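Side-chain contacts in TENA/THI-4 protein (Shewanella denitrificans OS217, PDB 3DDE), which is of unknown function but has a heme oxygenase-like fold and may be an oxidoreductase: residues T16-I21 with Y144-P149; Y122-S125 with V131-L134. All coordinates share one frame; numbering follows the deposited sequence.

Contact 1. Residues T16-I21 with Y144-P149; sequences TMWDSI and YGYIDP
Trp-18 and Tyr-146 bring helix 7-24 and the first turn of helix 144-157 together, their CA atoms 7.0 Å apart. No hydrogen bond crosses the contact, which is made by three side chains. The indole of Trp-18 lies with one face against both Tyr-146 and Ile-147. Its five-membered ring forms an offset stack with the phenol ring. The centroids are 4.4 Å apart and the planes are turned by 20°. CD1 of Trp-18 sits over the phenol face near the rim, 3.4 Å from CD2 of Tyr-146. CB of Tyr-146 also rests on the five-membered ring, as a CH-pi contact 4.0 Å from its centroid. Farther along the same face, CG2 of Ile-147 makes a second CH-pi contact, with the six-membered ring. Its closest atom there is CZ3 of Trp-18, at 3.7 Å. With CG1 between the backbone N and the carbonyl carbon (chi1 60°), CG2 stands anti to the carbonyl carbon, and it is this branch that meets the indole. The other face of the indole receives CD1 of Ile-21, one turn on. Replacing Trp-18 by an alanine would probably open a gap between the helices and leave Tyr-146 without its stacking partner. Around the contact, Trp-18 also touches Leu-207 of helix 193-223. Tyr-146 leans on Val-14 and Ala-15 of helix 7-24, and Ile-147 reaches Phe-168 of helix 166-189.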
loop_
_atom_site.group_PDB
_atom_site.type_symbol
_atom_site.label_atom_id
_atom_site.label_comp_id
_atom_site.label_asym_id
_atom_site.label_seq_id
_atom_site.Cartn_x
_atom_site.Cartn_y
_atom_site.Cartn_z
ATOM N N THR A 16 -4.167 16.711 31.042
ATOM C CA THR A 16 -2.868 17.333 31.276
ATOM C C THR A 16 -2.331 17.959 29.992
ATOM O O THR A 16 -1.766 19.048 30.019
ATOM C CB THR A 16 -1.849 16.313 31.831
ATOM O OG1 THR A 16 -2.219 15.954 33.168
ATOM C CG2 THR A 16 -0.457 16.900 31.870
HETATM N N MSE A 17 -2.512 17.273 28.870
HETATM C CA MSE A 17 -2.052 17.779 27.569
HETATM C C MSE A 17 -2.818 19.009 27.083
HETATM O O MSE A 17 -2.196 19.944 26.578
HETATM C CB MSE A 17 -2.105 16.680 26.509
HETATM C CG MSE A 17 -1.072 15.604 26.754
HETATM SE SE MSE A 17 -1.136 14.225 25.451
HETATM C CE MSE A 17 -0.627 15.189 23.894
ATOM N N TRP A 18 -4.146 19.006 27.205
ATOM C CA TRP A 18 -4.950 20.179 26.812
ATOM C C TRP A 18 -4.571 21.405 27.647
ATOM O O TRP A 18 -4.425 22.515 27.127
ATOM C CB TRP A 18 -6.455 19.906 26.921
ATOM C CG TRP A 18 -6.999 19.162 25.756
ATOM C CD1 TRP A 18 -7.532 17.906 25.753
ATOM C CD2 TRP A 18 -7.047 19.623 24.399
ATOM N NE1 TRP A 18 -7.920 17.559 24.477
ATOM C CE2 TRP A 18 -7.634 18.597 23.629
ATOM C CE3 TRP A 18 -6.660 20.810 23.763
ATOM C CZ2 TRP A 18 -7.840 18.720 22.249
ATOM C CZ3 TRP A 18 -6.862 20.932 22.392
ATOM C CH2 TRP A 18 -7.450 19.895 21.650
ATOM N N ASP A 19 -4.401 21.196 28.942
ATOM C CA ASP A 19 -3.998 22.271 29.833
ATOM C C ASP A 19 -2.749 22.992 29.304
ATOM O O ASP A 19 -2.673 24.220 29.289
ATOM C CB ASP A 19 -3.710 21.703 31.219
ATOM C CG ASP A 19 -3.238 22.756 32.187
ATOM O OD1 ASP A 19 -3.683 23.919 32.067
ATOM O OD2 ASP A 19 -2.426 22.412 33.067
ATOM N N SER A 20 -1.773 22.211 28.879
ATOM C CA SER A 20 -0.540 22.746 28.339
ATOM C C SER A 20 -0.764 23.481 27.015
ATOM O O SER A 20 -0.274 24.596 26.832
ATOM C CB SER A 20 0.457 21.604 28.148
ATOM O OG SER A 20 1.578 22.035 27.407
ATOM N N ILE A 21 -1.504 22.852 26.106
ATOM C CA ILE A 21 -1.810 23.417 24.787
ATOM C C ILE A 21 -2.555 24.750 24.892
ATOM O O ILE A 21 -2.211 25.714 24.200
ATOM C CB ILE A 21 -2.661 22.423 23.949
ATOM C CG1 ILE A 21 -1.859 21.157 23.626
ATOM C CG2 ILE A 21 -3.125 23.060 22.633
ATOM C CD1 ILE A 21 -2.709 20.016 23.044
ATOM N N TYR A 144 -14.726 18.061 22.997
ATOM C CA TYR A 144 -15.630 19.202 23.205
ATOM C C TYR A 144 -15.593 19.733 24.651
ATOM O O TYR A 144 -15.777 20.924 24.879
ATOM C CB TYR A 144 -17.059 18.830 22.767
ATOM C CG TYR A 144 -17.992 20.011 22.608
ATOM N N GLY A 145 -15.318 18.859 25.615
ATOM C CA GLY A 145 -15.237 19.256 27.020
ATOM C C GLY A 145 -14.059 20.139 27.422
ATOM O O GLY A 145 -14.066 20.704 28.506
ATOM N N TYR A 146 -13.038 20.248 26.571
ATOM C CA TYR A 146 -11.860 21.088 26.861
ATOM C C TYR A 146 -11.820 22.359 26.006
ATOM O O TYR A 146 -11.434 23.417 26.487
ATOM C CB TYR A 146 -10.564 20.310 26.603
ATOM C CG TYR A 146 -10.438 18.993 27.333
ATOM C CD1 TYR A 146 -9.948 18.937 28.637
ATOM C CD2 TYR A 146 -10.783 17.801 26.707
ATOM C CE1 TYR A 146 -9.824 17.721 29.305
ATOM C CE2 TYR A 146 -10.664 16.584 27.360
ATOM C CZ TYR A 146 -10.184 16.545 28.655
ATOM O OH TYR A 146 -10.068 15.325 29.287
ATOM N N ILE A 147 -12.207 22.246 24.737
ATOM C CA ILE A 147 -12.148 23.370 23.796
ATOM C C ILE A 147 -13.425 24.223 23.712
ATOM O O ILE A 147 -13.459 25.206 22.967
ATOM C CB ILE A 147 -11.732 22.855 22.386
ATOM C CG1 ILE A 147 -12.733 21.827 21.830
ATOM C CG2 ILE A 147 -10.357 22.231 22.473
ATOM C CD1 ILE A 147 -12.583 21.541 20.351
ATOM N N ASP A 148 -14.446 23.872 24.499
ATOM C CA ASP A 148 -15.734 24.580 24.492
ATOM C C ASP A 148 -15.596 26.102 24.727
ATOM O O ASP A 148 -16.259 26.889 24.042
ATOM C CB ASP A 148 -16.682 23.956 25.526
ATOM C CG ASP A 148 -18.129 24.430 25.379
ATOM O OD1 ASP A 148 -18.655 24.452 24.244
ATOM O OD2 ASP A 148 -18.750 24.735 26.414
ATOM N N PRO A 149 -14.743 26.527 25.685
ATOM C CA PRO A 149 -14.600 27.981 25.890
ATOM C C PRO A 149 -14.003 28.712 24.678
ATOM O O PRO A 149 -14.389 29.848 24.404
ATOM C CB PRO A 149 -13.665 28.090 27.108
ATOM C CG PRO A 149 -13.630 26.720 27.715
ATOM C CD PRO A 149 -13.895 25.755 26.611
#

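Contact 2. Residues Y122-S125 with V131-L134; sequences YWIS and VQRL
Gln-132 lays its amide end against Ile-124, with NE2 3.6 Å from CB of Ile-124. The same NE2 donates to the backbone O of Ile-124 at 2.7 Å, with an N-H...O angle of 150°. It arrives in the carbonyl plane, on a lone pair. O of Ile-124 lies 19° out of the amide plane of Gln-132. CG of Gln-132 stands between its backbone N and carbonyl carbon (chi1 71°), and the chain then runs out extended to this oxygen. A water also donates to O of Ile-124, at 3.2 Å, and accepts from N of Arg-133. Side chain and water thus both tie this late helical carbonyl to the next segment. CD1 of Ile-124 packs on Arg-133, 3.7 Å from its CB. The Arg-133 chain is extended from CG to NE and passes Ser-125, whose OG is 3.4 Å from CD of Arg-133. That hydroxyl lies at the edge of the guanidinium but is hydrogen-bonded to O of Leu-121. The guanidinium reaches on to helix 55-65, where NH2 bonds to OD1 of Asn-58. Ile-124 and Gln-132 also touch Val-202 of helix 193-223. The arrangement belongs to the connection between two consecutive helices, 112-126 and 134-141, of an all-helical, heme oxygenase-like fold.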
loop_
_atom_site.group_PDB
_atom_site.type_symbol
_atom_site.label_atom_id
_atom_site.label_comp_id
_atom_site.label_asym_id
_atom_site.label_seq_id
_atom_site.Cartn_x
_atom_site.Cartn_y
_atom_site.Cartn_z
ATOM N N TYR A 122 -1.931 7.981 8.779
ATOM C CA TYR A 122 -1.908 6.850 7.809
ATOM C C TYR A 122 -0.904 5.794 8.257
ATOM O O TYR A 122 -1.177 4.601 8.198
ATOM C CB TYR A 122 -1.574 7.273 6.369
ATOM C CG TYR A 122 -2.727 7.802 5.563
ATOM C CD1 TYR A 122 -3.611 6.934 4.939
ATOM C CD2 TYR A 122 -2.921 9.162 5.390
ATOM C CE1 TYR A 122 -4.671 7.405 4.187
ATOM C CE2 TYR A 122 -3.949 9.642 4.626
ATOM C CZ TYR A 122 -4.834 8.765 4.023
ATOM O OH TYR A 122 -5.878 9.233 3.263
ATOM N N TRP A 123 0.252 6.237 8.717
ATOM C CA TRP A 123 1.293 5.312 9.186
ATOM C C TRP A 123 0.821 4.427 10.330
ATOM O O TRP A 123 1.014 3.202 10.293
ATOM C CB TRP A 123 2.530 6.109 9.609
ATOM C CG TRP A 123 3.667 5.329 10.153
ATOM C CD1 TRP A 123 4.115 5.335 11.425
ATOM C CD2 TRP A 123 4.508 4.421 9.433
ATOM N NE1 TRP A 123 5.215 4.510 11.545
ATOM C CE2 TRP A 123 5.472 3.944 10.331
ATOM C CE3 TRP A 123 4.560 3.997 8.099
ATOM C CZ2 TRP A 123 6.447 3.025 9.957
ATOM C CZ3 TRP A 123 5.548 3.099 7.723
ATOM C CH2 TRP A 123 6.473 2.622 8.647
ATOM N N ILE A 124 0.211 5.027 11.346
ATOM C CA ILE A 124 -0.215 4.250 12.506
ATOM C C ILE A 124 -1.480 3.423 12.201
ATOM O O ILE A 124 -1.852 2.520 12.949
ATOM C CB ILE A 124 -0.288 5.113 13.824
ATOM C CG1 ILE A 124 -1.352 6.218 13.767
ATOM C CG2 ILE A 124 1.097 5.663 14.192
ATOM C CD1 ILE A 124 -2.792 5.711 13.999
ATOM N N SER A 125 -2.108 3.720 11.079
ATOM C CA SER A 125 -3.273 2.989 10.614
ATOM C C SER A 125 -2.880 1.812 9.716
ATOM O O SER A 125 -3.552 0.785 9.702
ATOM C CB SER A 125 -4.219 3.932 9.873
ATOM O OG SER A 125 -4.680 4.957 10.739
ATOM N N VAL A 131 -4.772 -1.863 16.942
ATOM C CA VAL A 131 -5.580 -1.216 17.959
ATOM C C VAL A 131 -5.265 0.275 18.149
ATOM O O VAL A 131 -6.127 1.060 18.531
ATOM C CB VAL A 131 -5.310 -1.934 19.312
ATOM C CG1 VAL A 131 -5.425 -0.993 20.471
ATOM C CG2 VAL A 131 -6.192 -3.169 19.455
ATOM N N GLN A 132 -4.034 0.648 17.832
ATOM C CA GLN A 132 -3.489 1.958 18.176
ATOM C C GLN A 132 -4.206 3.222 17.695
ATOM O O GLN A 132 -4.157 4.228 18.391
ATOM C CB GLN A 132 -2.005 1.994 17.801
ATOM C CG GLN A 132 -1.726 2.031 16.308
ATOM C CD GLN A 132 -0.255 1.876 15.991
ATOM O OE1 GLN A 132 0.574 1.918 16.874
ATOM N NE2 GLN A 132 0.065 1.692 14.730
ATOM N N ARG A 133 -4.871 3.185 16.540
ATOM C CA ARG A 133 -5.574 4.360 16.042
ATOM C C ARG A 133 -6.728 4.772 16.981
ATOM O O ARG A 133 -7.136 5.933 16.985
ATOM C CB ARG A 133 -6.104 4.131 14.624
ATOM C CG ARG A 133 -6.549 5.401 13.928
ATOM C CD ARG A 133 -7.448 5.126 12.745
ATOM N NE ARG A 133 -7.869 6.378 12.111
ATOM C CZ ARG A 133 -8.856 7.154 12.540
ATOM N NH1 ARG A 133 -9.542 6.860 13.643
ATOM N NH2 ARG A 133 -9.136 8.267 11.883
ATOM N N LEU A 134 -7.252 3.830 17.771
ATOM C CA LEU A 134 -8.291 4.127 18.753
ATOM C C LEU A 134 -7.847 5.221 19.743
ATOM O O LEU A 134 -8.693 5.905 20.325
ATOM C CB LEU A 134 -8.704 2.864 19.506
ATOM C CG LEU A 134 -9.466 1.765 18.760
ATOM C CD1 LEU A 134 -9.599 0.524 19.635
ATOM C CD2 LEU A 134 -10.855 2.264 18.306
HETATM O O HOH W 1 -4.555 1.387 14.157
#

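In the fold
From the N terminus, the chain first lays down helix 7-24, which carries residues 16-21. It then runs through a long, mostly helical region before residues 144-149 return to that helix. Contact 1 therefore closes a large loop, with 122 residues between its segments. Contact 2 is nested inside it and closes a short one, with five residues between its segments; it joins the end of helix 112-126 to the loop before helix 134-141. The two centres are 23 Å apart, and the nearest atoms about 12 Å, so they do not touch. Contact 1 ties together helices far apart in sequence, 7-24 and 144-157; contact 2 joins neighbours in sequence. Both have side chains against helix 193-223.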